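Local structure of penicillin-binding protein activator LpoB (Salmonella enterica subsp. enterica serovar Typhimurium, 4Q6V) at residues E46-R49 with N50-N54; T59-S62 with V63-S67; G89-N93 with V94-Y98. The protein probably regulates peptidoglycan synthesis, through this C-terminal domain of an outer-membrane lipoprotein that interacts with penicillin-binding protein 1B and is essential for its function. All coordinates share one frame; numbering follows the deposited sequence.

Contact 1 (E46-R49 with N50-N54); sequences ETLR and NALAN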
loop_
_atom_site.group_PDB
_atom_site.type_symbol
_atom_site.label_atom_id
_atom_site.label_comp_id
_atom_site.label_asym_id
_atom_site.label_seq_id
_atom_site.Cartn_x
_atom_site.Cartn_y
_atom_site.Cartn_z
ATOM N N GLU A 46 -4.725 -2.977 7.481
ATOM C CA GLU A 46 -5.708 -2.122 8.182
ATOM C C GLU A 46 -5.065 -0.952 8.888
ATOM O O GLU A 46 -5.509 0.195 8.780
ATOM C CB GLU A 46 -6.575 -2.900 9.162
ATOM C CG GLU A 46 -7.747 -3.620 8.501
ATOM C CD GLU A 46 -8.811 -2.666 7.946
ATOM O OE1 GLU A 46 -9.157 -1.687 8.647
ATOM O OE2 GLU A 46 -9.325 -2.845 6.809
ATOM N N THR A 47 -3.975 -1.227 9.595
ATOM C CA THR A 47 -3.232 -0.150 10.241
ATOM C C THR A 47 -2.818 0.919 9.227
ATOM O O THR A 47 -2.904 2.110 9.477
ATOM C CB THR A 47 -2.002 -0.715 10.999
ATOM O OG1 THR A 47 -2.460 -1.558 12.060
ATOM C CG2 THR A 47 -1.138 0.377 11.601
ATOM N N LEU A 48 -2.311 0.458 8.092
ATOM C CA LEU A 48 -1.770 1.297 7.075
ATOM C C LEU A 48 -2.891 2.170 6.509
ATOM O O LEU A 48 -2.714 3.383 6.324
ATOM C CB LEU A 48 -1.148 0.444 5.930
ATOM C CG LEU A 48 -0.430 1.283 4.847
ATOM C CD1 LEU A 48 0.530 2.279 5.425
ATOM C CD2 LEU A 48 0.246 0.368 3.827
ATOM N N ARG A 49 -4.013 1.544 6.197
ATOM C CA ARG A 49 -5.165 2.218 5.587
ATOM C C ARG A 49 -5.630 3.323 6.546
ATOM O O ARG A 49 -5.993 4.446 6.135
ATOM C CB ARG A 49 -6.260 1.223 5.267
ATOM C CG ARG A 49 -6.010 0.325 4.059
ATOM C CD ARG A 49 -7.106 -0.724 3.921
ATOM N NE ARG A 49 -8.399 -0.086 3.793
ATOM C CZ ARG A 49 -9.037 0.205 2.659
ATOM N NH1 ARG A 49 -8.534 -0.135 1.494
ATOM N NH2 ARG A 49 -10.211 0.825 2.684
ATOM N N ASN A 50 -5.559 3.027 7.849
ATOM C CA ASN A 50 -5.939 4.028 8.857
ATOM C C ASN A 50 -5.021 5.215 8.900
ATOM O O ASN A 50 -5.474 6.352 8.821
ATOM C CB ASN A 50 -6.095 3.359 10.214
ATOM C CG ASN A 50 -7.324 2.472 10.276
ATOM O OD1 ASN A 50 -7.272 1.338 10.747
ATOM N ND2 ASN A 50 -8.445 2.980 9.797
ATOM N N ALA A 51 -3.722 4.938 8.957
ATOM C CA ALA A 51 -2.715 5.985 8.903
ATOM C C ALA A 51 -2.889 6.887 7.664
ATOM O O ALA A 51 -2.676 8.098 7.741
ATOM C CB ALA A 51 -1.299 5.429 8.928
ATOM N N LEU A 52 -3.299 6.284 6.548
ATOM C CA LEU A 52 -3.463 7.019 5.307
ATOM C C LEU A 52 -4.758 7.807 5.225
ATOM O O LEU A 52 -4.759 8.922 4.670
ATOM C CB LEU A 52 -3.390 6.043 4.148
ATOM C CG LEU A 52 -2.014 5.441 3.916
ATOM C CD1 LEU A 52 -2.114 4.216 3.041
ATOM C CD2 LEU A 52 -1.056 6.457 3.326
ATOM N N ALA A 53 -5.849 7.218 5.735
ATOM C CA ALA A 53 -7.145 7.875 5.812
ATOM C C ALA A 53 -7.185 9.021 6.810
ATOM O O ALA A 53 -7.993 9.923 6.639
ATOM C CB ALA A 53 -8.239 6.881 6.172
ATOM N N ASN A 54 -6.317 8.992 7.817
ATOM C CA ASN A 54 -6.315 9.975 8.896
ATOM C C ASN A 54 -5.330 11.092 8.609
ATOM O O ASN A 54 -5.663 12.263 8.791
ATOM C CB ASN A 54 -5.984 9.312 10.254
ATOM C CG ASN A 54 -7.073 8.350 10.727
ATOM O OD1 ASN A 54 -8.185 8.290 10.186
ATOM N ND2 ASN A 54 -6.765 7.571 11.756
#

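Contact 2 (T59-S62 with V63-S67); sequences TLVS and VQQLS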
loop_
_atom_site.group_PDB
_atom_site.type_symbol
_atom_site.label_atom_id
_atom_site.label_comp_id
_atom_site.label_asym_id
_atom_site.label_seq_id
_atom_site.Cartn_x
_atom_site.Cartn_y
_atom_site.Cartn_z
ATOM N N THR A 59 -8.875 9.506 -0.219
ATOM C CA THR A 59 -9.955 8.560 -0.434
ATOM C C THR A 59 -9.331 7.268 -0.845
ATOM O O THR A 59 -8.667 7.207 -1.874
ATOM C CB THR A 59 -10.872 9.024 -1.579
ATOM O OG1 THR A 59 -11.480 10.230 -1.170
ATOM C CG2 THR A 59 -11.971 8.003 -1.844
ATOM N N LEU A 60 -9.534 6.244 -0.026
ATOM C CA LEU A 60 -9.051 4.905 -0.286
ATOM C C LEU A 60 -10.008 4.081 -1.142
ATOM O O LEU A 60 -11.240 4.103 -0.956
ATOM C CB LEU A 60 -8.704 4.174 1.015
ATOM C CG LEU A 60 -7.757 4.852 1.998
ATOM C CD1 LEU A 60 -7.513 3.934 3.178
ATOM C CD2 LEU A 60 -6.451 5.255 1.341
ATOM N N VAL A 61 -9.437 3.339 -2.089
ATOM C CA VAL A 61 -10.230 2.339 -2.821
ATOM C C VAL A 61 -10.585 1.289 -1.810
ATOM O O VAL A 61 -9.721 0.892 -1.026
ATOM C CB VAL A 61 -9.461 1.776 -4.010
ATOM C CG1 VAL A 61 -10.330 0.851 -4.815
ATOM C CG2 VAL A 61 -8.944 2.920 -4.904
ATOM N N SER A 62 -11.854 0.871 -1.829
ATOM C CA SER A 62 -12.373 -0.084 -0.847
ATOM C C SER A 62 -12.152 -1.541 -1.277
ATOM O O SER A 62 -12.031 -1.864 -2.449
ATOM C CB SER A 62 -13.863 0.170 -0.638
ATOM O OG SER A 62 -14.596 -0.443 -1.689
ATOM N N VAL A 63 -12.213 -2.452 -0.311
ATOM C CA VAL A 63 -12.017 -3.869 -0.536
ATOM C C VAL A 63 -12.966 -4.374 -1.641
ATOM O O VAL A 63 -12.545 -5.123 -2.525
ATOM C CB VAL A 63 -12.206 -4.681 0.779
ATOM C CG1 VAL A 63 -12.116 -6.164 0.544
ATOM C CG2 VAL A 63 -11.190 -4.252 1.850
ATOM N N GLN A 64 -14.226 -3.947 -1.598
ATOM C CA GLN A 64 -15.266 -4.465 -2.458
ATOM C C GLN A 64 -15.069 -3.967 -3.865
ATOM O O GLN A 64 -15.115 -4.740 -4.817
ATOM C CB GLN A 64 -16.670 -4.160 -1.936
ATOM C CG GLN A 64 -17.109 -5.099 -0.791
ATOM C CD GLN A 64 -18.626 -5.164 -0.673
ATOM O OE1 GLN A 64 -19.329 -5.187 -1.697
ATOM N NE2 GLN A 64 -19.146 -5.186 0.561
ATOM N N GLN A 65 -14.762 -2.674 -3.989
ATOM C CA GLN A 65 -14.317 -2.112 -5.256
ATOM C C GLN A 65 -13.195 -2.881 -5.924
ATOM O O GLN A 65 -13.217 -3.130 -7.144
ATOM C CB GLN A 65 -13.955 -0.641 -5.127
ATOM C CG GLN A 65 -15.127 0.264 -4.783
ATOM C CD GLN A 65 -14.680 1.658 -4.551
ATOM O OE1 GLN A 65 -13.905 2.188 -5.345
ATOM N NE2 GLN A 65 -15.109 2.269 -3.446
ATOM N N LEU A 66 -12.207 -3.265 -5.138
ATOM C CA LEU A 66 -11.085 -4.013 -5.673
ATOM C C LEU A 66 -11.492 -5.372 -6.143
ATOM O O LEU A 66 -11.105 -5.759 -7.272
ATOM C CB LEU A 66 -9.939 -4.164 -4.659
ATOM C CG LEU A 66 -9.217 -2.860 -4.323
ATOM C CD1 LEU A 66 -8.323 -3.014 -3.098
ATOM C CD2 LEU A 66 -8.459 -2.352 -5.543
ATOM N N SER A 67 -12.256 -6.082 -5.296
ATOM C CA SER A 67 -12.818 -7.367 -5.673
ATOM C C SER A 67 -13.538 -7.270 -7.033
ATOM O O SER A 67 -13.229 -7.996 -7.986
ATOM C CB SER A 67 -13.740 -7.898 -4.559
ATOM O OG SER A 67 -13.886 -9.281 -4.636
HETATM O O HOH W 1 -13.431 4.531 -2.964
#

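Contact 3 (G89-N93 with V94-Y98); sequences GIARN and VGAQY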
loop_
_atom_site.group_PDB
_atom_site.type_symbol
_atom_site.label_atom_id
_atom_site.label_comp_id
_atom_site.label_asym_id
_atom_site.label_seq_id
_atom_site.Cartn_x
_atom_site.Cartn_y
_atom_site.Cartn_z
ATOM N N GLY A 89 -3.526 -1.775 -14.045
ATOM C CA GLY A 89 -4.767 -2.223 -14.680
ATOM C C GLY A 89 -5.946 -2.003 -13.752
ATOM O O GLY A 89 -6.972 -1.487 -14.181
ATOM N N ILE A 90 -5.790 -2.336 -12.474
ATOM C CA ILE A 90 -6.836 -2.192 -11.493
ATOM C C ILE A 90 -7.039 -0.725 -11.131
ATOM O O ILE A 90 -8.156 -0.237 -11.066
ATOM C CB ILE A 90 -6.568 -3.049 -10.222
ATOM C CG1 ILE A 90 -6.580 -4.547 -10.520
ATOM C CG2 ILE A 90 -7.614 -2.781 -9.142
ATOM C CD1 ILE A 90 -7.909 -5.072 -10.970
ATOM N N ALA A 91 -5.947 0.010 -10.925
ATOM C CA ALA A 91 -5.986 1.411 -10.536
ATOM C C ALA A 91 -6.780 2.187 -11.541
ATOM O O ALA A 91 -7.590 3.062 -11.180
ATOM C CB ALA A 91 -4.573 1.938 -10.432
ATOM N N ARG A 92 -6.617 1.873 -12.829
ATOM C CA ARG A 92 -7.317 2.636 -13.891
ATOM C C ARG A 92 -8.822 2.416 -13.908
ATOM O O ARG A 92 -9.594 3.375 -14.086
ATOM C CB ARG A 92 -6.710 2.324 -15.254
ATOM C CG ARG A 92 -5.263 2.791 -15.393
ATOM C CD ARG A 92 -4.893 3.067 -16.852
ATOM N NE ARG A 92 -3.627 3.807 -16.984
ATOM C CZ ARG A 92 -2.464 3.259 -17.337
ATOM N NH1 ARG A 92 -2.349 1.959 -17.621
ATOM N NH2 ARG A 92 -1.384 4.028 -17.414
ATOM N N ASN A 93 -9.233 1.167 -13.669
ATOM C CA ASN A 93 -10.646 0.853 -13.551
ATOM C C ASN A 93 -11.328 1.560 -12.412
ATOM O O ASN A 93 -12.469 1.952 -12.594
ATOM C CB ASN A 93 -10.881 -0.662 -13.439
ATOM C CG ASN A 93 -11.450 -1.276 -14.710
ATOM O OD1 ASN A 93 -12.217 -2.247 -14.667
ATOM N ND2 ASN A 93 -11.088 -0.705 -15.862
ATOM N N VAL A 94 -10.653 1.719 -11.271
ATOM C CA VAL A 94 -11.262 2.255 -10.042
ATOM C C VAL A 94 -11.077 3.752 -9.838
ATOM O O VAL A 94 -11.576 4.322 -8.852
ATOM C CB VAL A 94 -10.747 1.521 -8.781
ATOM C CG1 VAL A 94 -11.139 0.053 -8.872
ATOM C CG2 VAL A 94 -9.221 1.673 -8.571
ATOM N N GLY A 95 -10.312 4.371 -10.731
ATOM C CA GLY A 95 -10.072 5.795 -10.675
ATOM C C GLY A 95 -8.992 6.283 -9.703
ATOM O O GLY A 95 -9.016 7.412 -9.204
ATOM N N ALA A 96 -7.989 5.446 -9.441
ATOM C CA ALA A 96 -6.953 5.798 -8.452
ATOM C C ALA A 96 -5.853 6.583 -9.133
ATOM O O ALA A 96 -5.471 6.251 -10.274
ATOM C CB ALA A 96 -6.413 4.532 -7.833
ATOM N N GLN A 97 -5.375 7.629 -8.478
ATOM C CA GLN A 97 -4.238 8.423 -8.967
ATOM C C GLN A 97 -2.893 7.806 -8.561
ATOM O O GLN A 97 -1.889 7.936 -9.286
ATOM C CB GLN A 97 -4.374 9.851 -8.440
ATOM C CG GLN A 97 -3.316 10.832 -8.968
ATOM C CD GLN A 97 -3.520 12.262 -8.451
ATOM O OE1 GLN A 97 -4.531 12.580 -7.798
ATOM N NE2 GLN A 97 -2.579 13.133 -8.762
ATOM N N TYR A 98 -2.859 7.133 -7.412
ATOM C CA TYR A 98 -1.689 6.502 -6.881
ATOM C C TYR A 98 -1.911 5.055 -6.499
ATOM O O TYR A 98 -3.024 4.640 -6.149
ATOM C CB TYR A 98 -1.191 7.260 -5.644
ATOM C CG TYR A 98 -0.967 8.746 -5.797
ATOM C CD1 TYR A 98 0.197 9.246 -6.378
ATOM C CD2 TYR A 98 -1.901 9.648 -5.348
ATOM C CE1 TYR A 98 0.404 10.612 -6.501
ATOM C CE2 TYR A 98 -1.712 11.004 -5.476
ATOM C CZ TYR A 98 -0.561 11.488 -6.039
ATOM O OH TYR A 98 -0.402 12.853 -6.151
#

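Contact 1 (E46-R49 with N50-N54)
Leu48 and Leu52, one helical turn apart, supply the apolar part of this local contact, with Leu48 CG 3.8 Å from Leu52 CD1. Leu48 holds CG anti to its own nitrogen (chi1 -175°), whereas Leu52 sets CG anti to its carbonyl carbon (chi1 -69°). The second setting brings the Leu52 branch back along the helix and over the carbonyl one turn earlier: Leu52 CG lies 3.2 Å and Leu52 CD1 3.4 Å from Leu48 O, a tight fit. Both leucines are buried, reaching Val28 of strand 25-35 and, respectively, Ser102 and Leu100 of strand 98-106.

The polar part is backbone. Ala51 N donates to Thr47 O at 3.0 Å. Leu52 N makes the equivalent bond to Leu48 O, Asn50 N to Glu46 O, and Ala53 N to Arg49 O at 2.8 Å.

Two polar side chains find partners beyond the two segments. Thr47 OG1 bonds Glu43 O one turn back, and Arg49 NH1 bonds Val61 O. The i to i+4 pattern, with leucines facing the sheet and Glu46 and Asn50 exposed, is that of an amphipathic alpha-helix, here the crossover helix of the beta-alpha-beta unit formed by strand 25-35, helix 41-54 and strand 59-60.

Contact 2 (T59-S62 with V63-S67)
The flat group here is the Gln65 carboxamide, which has Ser62 and Val61 on one side of its plane and a water near that plane at the nitrogen end. It belongs to a serine N-cap, Ser62 immediately preceding helix 63-72. Val61 CG1 approaches the oxygen end of the amide, 3.9 Å from Gln65 OE1, while Ser62 CB lies nearer the nitrogen end, 3.7 Å from Gln65 NE2. Ser62 OG is on the same side as these two carbons, but obliquely beside the group and not over it.

With chi1 at 81°, Ser62 OG sits between its own nitrogen and carbonyl carbon and points to the first turn, where it accepts from Gln65 N at 3.2 Å. The nearly straight N-H (165°) supports a true capping bond, which satisfies an amide that has no earlier helical carbonyl to use. Gln65 CG closes on the same hydroxyl, also 3.2 Å from Ser62 OG. The regular helical pattern starts alongside, as Leu66 N donates to Ser62 O at 3.0 Å.

A hydrophobic staple accompanies the cap. The Val61 and Leu66 side chains, which bracket it in sequence, cross at about a right angle and meet at 3.8 Å between Val61 CG1 and Leu66 CD2. The amide of Gln65 finally ties helix to strand through the water, which accepts from Gln65 NE2 at 2.9 Å and donates to Leu60 O.

Contact 3 (G89-N93 with V94-Y98)
The methyls of Ala91 and Ala96 meet across the end of helix 84-94, with Ala91 CB 4.1 Å from Ala96 CB. The turn that ends the helix between them is a Schellman-type C-cap, and three features support the name. Ala96 N donates back to Ala91 O at 3.0 Å, the six-to-one bond of that motif. Its hydrogen lies close to the line between the two atoms (167°), although the donor is tilted from the carbonyl plane. Gly95 lets the chain leave the helix by taking a positive phi of 81°, the first backbone conformation outside the helical range. The two alanines occupy the positions that flank this turn, so their apolar contact closes the end of the helix on its buried side.

Val94 lies against the carbonyls of the last turn. Its chi1 of -62° places CG2 between the backbone nitrogen and carbonyl carbon, bringing Val94 CG2 to 3.3 Å from Ile90 O and 3.4 Å from Ala91 O. Val94 CG1 is more distant from the turn, at 3.7 Å from Ile90 O. The backbone nitrogen of the same residue, Val94 N, donates to Ile90 O at 3.2 Å and makes only a weak second bond to Ala91 O.

In the fold, the cap delivers the chain from helix 84-94 into strand 98-106, where Tyr98 bonds through its backbone to Leu27 of the adjacent parallel strand 25-35. Ile90 and Ala96 both pack on Leu27, while Ile90 and Val94 meet Ala69 of helix 63-72.

How the contacts relate
Contacts 1 and 3 are partly buried and contact 2 is a surface contact, yet all three border strand 25-35. Leu60 of contact 2 shares Leu26 and Val28 with contact 1, while Leu66, Ile90 and Ala96 of contacts 2 and 3 meet Leu27, consistent with helix 41-54 covering one side of the sheet and helices 63-72 and 84-94 the other. Their chemistry follows position: regular i to i+4 bonding within a helix in contact 1, a hydroxyl cap at a start in contact 2, a glycine turn at an end in contact 3. Contact 2 touches both others, Leu60 CD1 lying 3.4 Å from Arg49 O and Val61 CG2 3.9 Å from Val94 CG2. Contacts 1 and 3 do not touch, their nearest atoms being about 9 Å apart.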